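Local coordinates for protein beta-N-acetylhexosaminidase (Bacteroides fragilis, PDB 4PYS) that probably hydrolyses terminal beta-linked N-acetylhexosamine residues from the non-reducing ends of glycans, at residues R24-G29 / G116-C121; L391-T396 / R405-E410; P397-T402 / T437-T442. All coordinates share one frame; numbering follows the deposited sequence.

Contact 1. Residues R24-G29 / G116-C121; sequences RLRLQG and GLIFPC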
loop_
_atom_site.group_PDB
_atom_site.type_symbol
_atom_site.label_atom_id
_atom_site.label_comp_id
_atom_site.label_asym_id
_atom_site.label_seq_id
_atom_site.Cartn_x
_atom_site.Cartn_y
_atom_site.Cartn_z
ATOM N N ARG A 24 27.375 20.747 13.412
ATOM C CA ARG A 24 26.175 20.003 13.768
ATOM C C ARG A 24 25.319 20.854 14.682
ATOM O O ARG A 24 25.815 21.782 15.331
ATOM C CB ARG A 24 26.537 18.690 14.456
ATOM C CG ARG A 24 27.527 18.848 15.603
ATOM C CD ARG A 24 27.954 17.492 16.137
ATOM N NE ARG A 24 27.969 16.486 15.074
ATOM C CZ ARG A 24 28.049 15.175 15.283
ATOM N NH1 ARG A 24 28.047 14.335 14.255
ATOM N NH2 ARG A 24 28.128 14.701 16.520
ATOM N N LEU A 25 24.030 20.547 14.718
ATOM C CA LEU A 25 23.100 21.247 15.591
ATOM C C LEU A 25 22.609 20.281 16.652
ATOM O O LEU A 25 22.036 19.240 16.330
ATOM C CB LEU A 25 21.903 21.764 14.788
ATOM C CG LEU A 25 20.798 22.410 15.620
ATOM C CD1 LEU A 25 21.275 23.732 16.207
ATOM C CD2 LEU A 25 19.553 22.610 14.783
ATOM N N ARG A 26 22.840 20.617 17.915
ATOM C CA ARG A 26 22.337 19.790 19.005
ATOM C C ARG A 26 21.089 20.423 19.601
ATOM O O ARG A 26 21.098 21.596 19.979
ATOM C CB ARG A 26 23.406 19.591 20.089
ATOM C CG ARG A 26 24.756 19.091 19.559
ATOM C CD ARG A 26 25.633 18.499 20.676
ATOM N NE ARG A 26 27.064 18.710 20.440
ATOM C CZ ARG A 26 27.874 17.860 19.807
ATOM N NH1 ARG A 26 29.157 18.164 19.655
ATOM N NH2 ARG A 26 27.416 16.711 19.326
ATOM N N LEU A 27 20.014 19.644 19.667
ATOM C CA LEU A 27 18.774 20.094 20.283
ATOM C C LEU A 27 18.462 19.237 21.498
ATOM O O LEU A 27 18.036 18.086 21.369
ATOM C CB LEU A 27 17.609 20.018 19.297
ATOM C CG LEU A 27 17.725 20.839 18.008
ATOM C CD1 LEU A 27 16.432 20.780 17.215
ATOM C CD2 LEU A 27 18.092 22.270 18.324
ATOM N N GLN A 28 18.679 19.812 22.673
ATOM C CA GLN A 28 18.332 19.162 23.929
ATOM C C GLN A 28 17.593 20.160 24.811
ATOM O O GLN A 28 17.934 21.342 24.845
ATOM C CB GLN A 28 19.587 18.650 24.639
ATOM N N GLY A 29 16.573 19.684 25.514
ATOM C CA GLY A 29 15.779 20.551 26.365
ATOM C C GLY A 29 14.512 21.022 25.684
ATOM O O GLY A 29 13.973 20.334 24.819
ATOM N N GLY A 116 18.404 13.487 23.339
ATOM C CA GLY A 116 17.929 14.563 22.494
ATOM C C GLY A 116 18.291 14.315 21.044
ATOM O O GLY A 116 18.461 13.169 20.619
ATOM N N LEU A 117 18.422 15.394 20.283
ATOM C CA LEU A 117 18.650 15.295 18.851
ATOM C C LEU A 117 19.982 15.929 18.461
ATOM O O LEU A 117 20.380 16.956 19.016
ATOM C CB LEU A 117 17.509 15.975 18.097
ATOM C CG LEU A 117 16.107 15.403 18.305
ATOM C CD1 LEU A 117 15.088 16.303 17.652
ATOM C CD2 LEU A 117 16.011 14.008 17.723
ATOM N N ILE A 118 20.680 15.295 17.525
ATOM C CA ILE A 118 21.923 15.842 16.993
ATOM C C ILE A 118 21.867 15.714 15.488
ATOM O O ILE A 118 21.775 14.598 14.961
ATOM C CB ILE A 118 23.161 15.096 17.511
ATOM C CG1 ILE A 118 23.285 15.252 19.027
ATOM C CG2 ILE A 118 24.418 15.624 16.830
ATOM C CD1 ILE A 118 24.568 14.696 19.590
ATOM N N PHE A 119 21.900 16.854 14.803
ATOM C CA PHE A 119 21.756 16.878 13.353
ATOM C C PHE A 119 22.978 17.492 12.689
ATOM O O PHE A 119 23.257 18.678 12.879
ATOM C CB PHE A 119 20.535 17.701 12.948
ATOM C CG PHE A 119 19.224 17.111 13.383
ATOM C CD1 PHE A 119 18.781 15.905 12.857
ATOM C CD2 PHE A 119 18.420 17.779 14.296
ATOM C CE1 PHE A 119 17.563 15.368 13.248
ATOM C CE2 PHE A 119 17.198 17.253 14.688
ATOM C CZ PHE A 119 16.769 16.048 14.164
ATOM N N PRO A 120 23.710 16.694 11.899
ATOM C CA PRO A 120 24.838 17.282 11.163
ATOM C C PRO A 120 24.315 18.327 10.199
ATOM O O PRO A 120 23.235 18.143 9.636
ATOM C CB PRO A 120 25.418 16.089 10.395
ATOM C CG PRO A 120 25.020 14.877 11.225
ATOM C CD PRO A 120 23.651 15.224 11.767
ATOM N N CYS A 121 25.040 19.422 10.026
ATOM C CA CYS A 121 24.575 20.470 9.127
ATOM C C CYS A 121 24.476 19.939 7.701
ATOM O O CYS A 121 25.295 19.116 7.272
ATOM C CB CYS A 121 25.482 21.694 9.215
ATOM S SG CYS A 121 25.427 22.459 10.853
#

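Contact 2. Residues L391-T396 / R405-E410; sequences LNFPLT and RTFDLE. With FMT (formic acid), chain H.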
loop_
_atom_site.group_PDB
_atom_site.type_symbol
_atom_site.label_atom_id
_atom_site.label_comp_id
_atom_site.label_asym_id
_atom_site.label_seq_id
_atom_site.Cartn_x
_atom_site.Cartn_y
_atom_site.Cartn_z
ATOM N N LEU A 391 6.310 -9.762 -2.033
ATOM C CA LEU A 391 7.209 -10.095 -0.929
ATOM C C LEU A 391 6.828 -11.387 -0.224
ATOM O O LEU A 391 7.601 -11.910 0.586
ATOM C CB LEU A 391 7.250 -8.921 0.060
ATOM C CG LEU A 391 7.751 -7.632 -0.588
ATOM C CD1 LEU A 391 7.386 -6.422 0.274
ATOM C CD2 LEU A 391 9.254 -7.710 -0.799
ATOM N N ASN A 392 5.634 -11.910 -0.513
ATOM C CA ASN A 392 5.288 -13.241 -0.029
ATOM C C ASN A 392 6.103 -14.347 -0.708
ATOM O O ASN A 392 6.184 -15.470 -0.195
ATOM C CB ASN A 392 3.778 -13.510 -0.182
ATOM C CG ASN A 392 3.265 -13.144 -1.554
ATOM O OD1 ASN A 392 3.285 -11.970 -1.940
ATOM N ND2 ASN A 392 2.785 -14.141 -2.298
ATOM N N PHE A 393 6.708 -14.054 -1.856
ATOM C CA PHE A 393 7.596 -15.040 -2.476
ATOM C C PHE A 393 8.822 -15.095 -1.572
ATOM O O PHE A 393 9.467 -14.067 -1.342
ATOM C CB PHE A 393 8.052 -14.602 -3.875
ATOM C CG PHE A 393 6.983 -14.702 -4.944
ATOM C CD1 PHE A 393 5.637 -14.817 -4.611
ATOM C CD2 PHE A 393 7.339 -14.670 -6.288
ATOM C CE1 PHE A 393 4.655 -14.904 -5.611
ATOM C CE2 PHE A 393 6.373 -14.758 -7.293
ATOM C CZ PHE A 393 5.026 -14.876 -6.952
ATOM N N PRO A 394 9.140 -16.276 -1.041
ATOM C CA PRO A 394 10.299 -16.388 -0.147
ATOM C C PRO A 394 11.595 -16.424 -0.952
ATOM O O PRO A 394 11.531 -16.399 -2.175
ATOM C CB PRO A 394 10.061 -17.721 0.561
ATOM C CG PRO A 394 9.258 -18.541 -0.427
ATOM C CD PRO A 394 8.385 -17.542 -1.154
ATOM N N LEU A 395 12.748 -16.456 -0.288
ATOM C CA LEU A 395 14.023 -16.538 -1.009
ATOM C C LEU A 395 14.374 -17.972 -1.404
ATOM O O LEU A 395 15.182 -18.188 -2.316
ATOM C CB LEU A 395 15.163 -15.936 -0.187
ATOM C CG LEU A 395 15.437 -14.442 -0.339
ATOM C CD1 LEU A 395 14.342 -13.591 0.324
ATOM C CD2 LEU A 395 16.814 -14.120 0.228
ATOM N N THR A 396 13.788 -18.942 -0.700
ATOM C CA THR A 396 13.987 -20.366 -0.988
ATOM C C THR A 396 12.615 -21.023 -0.849
ATOM O O THR A 396 11.746 -20.469 -0.184
ATOM C CB THR A 396 15.006 -21.011 -0.015
ATOM O OG1 THR A 396 14.612 -20.752 1.340
ATOM C CG2 THR A 396 16.407 -20.446 -0.240
ATOM N N ARG A 405 8.615 -19.305 -7.700
ATOM C CA ARG A 405 8.087 -18.151 -6.974
ATOM C C ARG A 405 8.972 -17.817 -5.781
ATOM O O ARG A 405 8.519 -17.765 -4.637
ATOM C CB ARG A 405 6.628 -18.360 -6.559
ATOM C CG ARG A 405 5.685 -18.458 -7.754
ATOM C CD ARG A 405 4.222 -18.326 -7.345
ATOM N NE ARG A 405 3.806 -19.424 -6.481
ATOM C CZ ARG A 405 2.798 -19.353 -5.615
ATOM N NH1 ARG A 405 2.496 -20.400 -4.861
ATOM N NH2 ARG A 405 2.100 -18.233 -5.496
ATOM N N THR A 406 10.250 -17.605 -6.077
ATOM C CA THR A 406 11.217 -17.121 -5.103
ATOM C C THR A 406 12.039 -16.036 -5.774
ATOM O O THR A 406 12.183 -16.039 -7.003
ATOM C CB THR A 406 12.186 -18.234 -4.623
ATOM O OG1 THR A 406 12.973 -18.721 -5.719
ATOM C CG2 THR A 406 11.410 -19.407 -4.005
ATOM N N PHE A 407 12.577 -15.120 -4.973
ATOM C CA PHE A 407 13.553 -14.134 -5.457
ATOM C C PHE A 407 14.264 -13.441 -4.299
ATOM O O PHE A 407 13.780 -13.466 -3.164
ATOM C CB PHE A 407 12.912 -13.095 -6.405
ATOM C CG PHE A 407 11.880 -12.197 -5.760
ATOM C CD1 PHE A 407 12.255 -10.994 -5.169
ATOM C CD2 PHE A 407 10.534 -12.531 -5.791
ATOM C CE1 PHE A 407 11.316 -10.156 -4.594
ATOM C CE2 PHE A 407 9.584 -11.686 -5.214
ATOM C CZ PHE A 407 9.972 -10.508 -4.622
ATOM N N ASP A 408 15.406 -12.813 -4.575
ATOM C CA ASP A 408 16.124 -12.145 -3.499
ATOM C C ASP A 408 16.358 -10.660 -3.756
ATOM O O ASP A 408 15.781 -10.073 -4.677
ATOM C CB ASP A 408 17.438 -12.905 -3.161
ATOM C CG ASP A 408 18.518 -12.748 -4.223
ATOM O OD1 ASP A 408 18.326 -12.000 -5.206
ATOM O OD2 ASP A 408 19.591 -13.375 -4.063
ATOM N N LEU A 409 17.201 -10.047 -2.935
ATOM C CA LEU A 409 17.391 -8.600 -2.999
ATOM C C LEU A 409 18.038 -8.158 -4.315
ATOM O O LEU A 409 17.715 -7.076 -4.841
ATOM C CB LEU A 409 18.215 -8.114 -1.799
ATOM C CG LEU A 409 18.269 -6.599 -1.576
ATOM C CD1 LEU A 409 16.895 -6.045 -1.171
ATOM C CD2 LEU A 409 19.303 -6.267 -0.505
ATOM N N GLU A 410 18.936 -8.984 -4.853
ATOM C CA GLU A 410 19.522 -8.705 -6.166
ATOM C C GLU A 410 18.476 -8.739 -7.269
ATOM O O GLU A 410 18.502 -7.899 -8.167
ATOM C CB GLU A 410 20.663 -9.685 -6.503
ATOM C CG GLU A 410 22.032 -9.227 -6.039
ATOM C CD GLU A 410 23.177 -10.085 -6.582
ATOM O OE1 GLU A 410 24.144 -10.304 -5.833
ATOM O OE2 GLU A 410 23.111 -10.528 -7.749
HETATM C C FMT H . 1.561 -14.963 -7.896
HETATM O O1 FMT H . 1.944 -14.993 -9.063
HETATM O O2 FMT H . 1.676 -15.915 -7.115
#

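Contact 3. Residues P397-T402 / T437-T442; sequences PWKGYT and TDDGVT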
loop_
_atom_site.group_PDB
_atom_site.type_symbol
_atom_site.label_atom_id
_atom_site.label_comp_id
_atom_site.label_asym_id
_atom_site.label_seq_id
_atom_site.Cartn_x
_atom_site.Cartn_y
_atom_site.Cartn_z
ATOM N N PRO A 397 12.403 -22.186 -1.490
ATOM C CA PRO A 397 11.058 -22.781 -1.531
ATOM C C PRO A 397 10.422 -23.042 -0.163
ATOM O O PRO A 397 11.106 -23.426 0.789
ATOM C CB PRO A 397 11.286 -24.102 -2.276
ATOM C CG PRO A 397 12.469 -23.830 -3.155
ATOM C CD PRO A 397 13.358 -22.928 -2.338
ATOM N N TRP A 398 9.109 -22.842 -0.090
ATOM C CA TRP A 398 8.355 -23.009 1.142
ATOM C C TRP A 398 6.903 -23.281 0.790
ATOM O O TRP A 398 6.247 -22.449 0.168
ATOM C CB TRP A 398 8.456 -21.749 2.005
ATOM C CG TRP A 398 7.619 -21.830 3.243
ATOM C CD1 TRP A 398 7.851 -22.603 4.349
ATOM C CD2 TRP A 398 6.409 -21.117 3.498
ATOM N NE1 TRP A 398 6.861 -22.401 5.279
ATOM C CE2 TRP A 398 5.958 -21.498 4.776
ATOM C CE3 TRP A 398 5.658 -20.195 2.764
ATOM C CZ2 TRP A 398 4.788 -20.979 5.341
ATOM C CZ3 TRP A 398 4.494 -19.677 3.328
ATOM C CH2 TRP A 398 4.074 -20.071 4.602
ATOM N N LYS A 399 6.412 -24.453 1.178
ATOM C CA LYS A 399 5.029 -24.858 0.902
ATOM C C LYS A 399 4.643 -24.692 -0.568
ATOM O O LYS A 399 5.274 -25.280 -1.443
ATOM C CB LYS A 399 4.060 -24.105 1.816
ATOM C CG LYS A 399 4.346 -24.342 3.296
ATOM C CD LYS A 399 3.179 -23.919 4.163
ATOM C CE LYS A 399 3.458 -24.199 5.632
ATOM N NZ LYS A 399 2.328 -23.740 6.499
ATOM N N GLY A 400 3.621 -23.884 -0.835
ATOM C CA GLY A 400 3.135 -23.702 -2.193
ATOM C C GLY A 400 4.057 -22.895 -3.094
ATOM O O GLY A 400 3.854 -22.844 -4.308
ATOM N N TYR A 401 5.067 -22.257 -2.508
ATOM C CA TYR A 401 6.040 -21.505 -3.295
ATOM C C TYR A 401 7.219 -22.393 -3.719
ATOM O O TYR A 401 8.080 -22.736 -2.903
ATOM C CB TYR A 401 6.527 -20.279 -2.506
ATOM C CG TYR A 401 5.411 -19.336 -2.126
ATOM C CD1 TYR A 401 5.020 -18.321 -2.981
ATOM C CD2 TYR A 401 4.741 -19.470 -0.911
ATOM C CE1 TYR A 401 3.999 -17.459 -2.642
ATOM C CE2 TYR A 401 3.713 -18.616 -0.564
ATOM C CZ TYR A 401 3.340 -17.618 -1.436
ATOM O OH TYR A 401 2.319 -16.757 -1.097
ATOM N N THR A 402 7.246 -22.785 -4.991
ATOM C CA THR A 402 8.376 -23.547 -5.524
ATOM C C THR A 402 9.482 -22.575 -5.912
ATOM O O THR A 402 9.358 -21.374 -5.696
ATOM C CB THR A 402 7.992 -24.362 -6.774
ATOM O OG1 THR A 402 7.617 -23.472 -7.834
ATOM C CG2 THR A 402 6.838 -25.296 -6.473
ATOM N N THR A 437 -0.939 -13.338 2.186
ATOM C CA THR A 437 -0.786 -14.244 3.325
ATOM C C THR A 437 -1.215 -15.691 3.054
ATOM O O THR A 437 -1.534 -16.442 3.986
ATOM C CB THR A 437 -1.433 -13.653 4.615
ATOM O OG1 THR A 437 -2.799 -13.283 4.359
ATOM C CG2 THR A 437 -0.666 -12.410 5.059
ATOM N N ASP A 438 -1.188 -16.091 1.780
ATOM C CA ASP A 438 -1.419 -17.491 1.392
ATOM C C ASP A 438 -0.532 -18.440 2.197
ATOM O O ASP A 438 0.612 -18.094 2.536
ATOM C CB ASP A 438 -1.062 -17.723 -0.086
ATOM C CG ASP A 438 -1.768 -16.778 -1.028
ATOM O OD1 ASP A 438 -1.926 -15.585 -0.683
ATOM O OD2 ASP A 438 -2.149 -17.232 -2.133
ATOM N N ASP A 439 -1.048 -19.634 2.460
ATOM C CA ASP A 439 -0.300 -20.708 3.126
ATOM C C ASP A 439 -0.065 -20.459 4.617
ATOM O O ASP A 439 0.877 -21.000 5.194
ATOM C CB ASP A 439 1.035 -21.005 2.414
ATOM C CG ASP A 439 0.878 -21.940 1.233
ATOM O OD1 ASP A 439 -0.013 -22.811 1.274
ATOM O OD2 ASP A 439 1.665 -21.814 0.271
ATOM N N GLY A 440 -0.915 -19.645 5.236
ATOM C CA GLY A 440 -0.877 -19.485 6.682
ATOM C C GLY A 440 0.240 -18.605 7.215
ATOM O O GLY A 440 0.868 -18.943 8.219
ATOM N N VAL A 441 0.485 -17.478 6.551
ATOM C CA VAL A 441 1.458 -16.503 7.036
ATOM C C VAL A 441 0.854 -15.696 8.187
ATOM O O VAL A 441 0.054 -14.787 7.972
ATOM C CB VAL A 441 1.921 -15.562 5.909
ATOM C CG1 VAL A 441 2.875 -14.479 6.450
ATOM C CG2 VAL A 441 2.597 -16.366 4.801
ATOM N N THR A 442 1.231 -16.048 9.411
ATOM C CA THR A 442 0.725 -15.385 10.602
ATOM C C THR A 442 1.544 -14.122 10.842
ATOM O O THR A 442 2.510 -13.866 10.126
ATOM C CB THR A 442 0.848 -16.297 11.821
ATOM O OG1 THR A 442 2.224 -16.657 11.983
ATOM C CG2 THR A 442 0.020 -17.563 11.637
HETATM O O HOH W 1 2.115 -16.198 1.398
#

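Contact 1. Residues R24-G29 / G116-C121
With CG set between its backbone N and carbonyl carbon (chi1 50°), Arg-24 sends its side chain obliquely across Ile-118, whose CG2 stands anti to the backbone N to meet it. The methyl lies over one face of the Arg-24 guanidinium, toward its rim, with CG2 3.8 Å from NH2. Arg-26 comes alongside Ile-118, pointing the same way, and its NH2 meets Ile-118 CD1 at 3.5 Å, near the plane of the guanidinium. Of the two methyls of the branched isoleucine, CG2 thus serves mainly Arg-24 and CD1 Arg-26, while the long arginine chains lay carbon over it and carry their charge outward; Arg-24 NH2 forms a salt bridge with Glu-113.

The backbones form an antiparallel ladder, their short axes 163° apart. Leu-25 N donates to Phe-119 O at 2.7 Å and Phe-119 N returns a bond to Leu-25 O at 2.8 Å; Leu-27 and Leu-117 exchange a second such couple. Gly-116, just before the strand, has a positive phi that favours glycine.

On the sheet face of Leu-25, Leu-27, Leu-117 and Phe-119 the residues are apolar and buried, Leu-27 CD1 sitting near the edge of the Phe-119 ring, 4.4 Å from CE2. There Phe-119 packs against Leu-106 and Trp-109 of helix 96-109, and both it and Leu-25 touch Val-84 of strand 80-84 and Ile-89 of strand 89-93.

Contact 2. Residues L391-T396 / R405-E410
Arg-405 opens this run by laying its CB over the centre of the Phe-393 ring, a CH-pi contact of 3.7 Å from CB to the ring centroid. Both segments belong to the long connection from strand 381-383 to helix 409-415 in the TIM-barrel catalytic domain, and their touching parts meet at a steep angle, 74° between their directions. Beyond CB the arginine crosses the phenylalanine at about a right angle, its CD 3.6 Å from Phe-393 CZ, so that the aliphatic part suits the ring and the charged end passes on. There NH1 reaches Gly-400 O, and NH2 donates to O2 of a formic acid molecule at 2.9 Å, near the guanidinium plane; Asn-386 also binds this molecule, a probable crystallisation component. Arg-405 O, 3.3 Å from Phe-393 CB, is buried by the contact and has no hydrogen-bonding partner in the model.

Thr-406 follows with its CA 3.0 Å from Pro-394 O, a CA-H...O contact, while its OG1 turns back to Gln-403 O. Pro-394 has no N-H to offer, but this same carbonyl accepts from Phe-407 N at 3.2 Å and 145°. CG of Phe-407 sits between its own N and carbonyl carbon (chi1 65°), bringing CE2 to within 3.6 Å of Phe-393 CB; Arg-453 makes a cation-pi contact with the ring. Asp-408 is the N-cap of helix 409-415, a role that suits a short acidic side chain, and its OD2 accepts from Lys-496 N. Its methylene lies across Leu-395, CB 3.7 Å from CD2.

Contact 3. Residues P397-T402 / T437-T442
A type II' turn from Trp-398 to Tyr-401, closed by backbone bonds in both directions between these two residues as in a tight beta hairpin, points the N-H of Gly-400 at the side chain of Asp-439. Lys-399 takes the first central position, usually a glycine's, at a phi of 51°. Gly-400 N donates to Asp-439 OD2 at 3.1 Å with an N-H...O angle of 141°, arriving from above the carboxylate plane. Glycine suits this place because a CB would point at Asp-439 and come too close to OD2.

Three side chains of the turn run past the aspartate in the opposite direction. Trp-398, with CG anti to the backbone N (chi1 176°), touches Asp-439 CB with CZ3 at 3.8 Å; Val-441 CG2 approaches the same end of the indole, 4.0 Å from Trp-398 CH2. Extended beyond CG, Lys-399 lays its own CG over the indole face and carries NZ to a weak bond with Asp-439 O. Tyr-401 also passes Asp-439, CE2 3.9 Å from OD2, and reaches on to Asp-438: its OH gives its proton to a water at 2.6 Å, and that water donates to Asp-438 O. The same hydroxyl accepts from Asn-392, so a tyrosine serves here as a rigid, two-sided link.

Asp-438 OD2 binds a glycerol, probably from the crystallisation liquor. The charged atoms of Lys-399 and Asp-439 do not meet, NZ lying 5.8 Å from OD1, so any electrostatic pull is probably modest; the Gly-400 bond, the water bridge, the weak lysine bond and the aromatic packing join the loops.

How the contacts relate
Contact 1 comes first along the chain and belongs to the N-terminal family 20 domain 2, where strands 23-27 and 117-126 share a mixed sheet; its centre is about 40 Å from that of contact 2 and about 45 Å from that of contact 3, and it touches neither. Contacts 2 and 3 lie in loops of the catalytic domain, centres about 12 Å apart. Their segments alternate in sequence, so the connection leading to helix 409-415 is also joined to the loop following strand 428-435. Probable hydrogen bonds from Arg-405 NH1 to Gly-400 O and between Asn-392 ND2 and Tyr-401 OH tie the two together, supplemented by packing of Pro-394 and Phe-393 on Tyr-401.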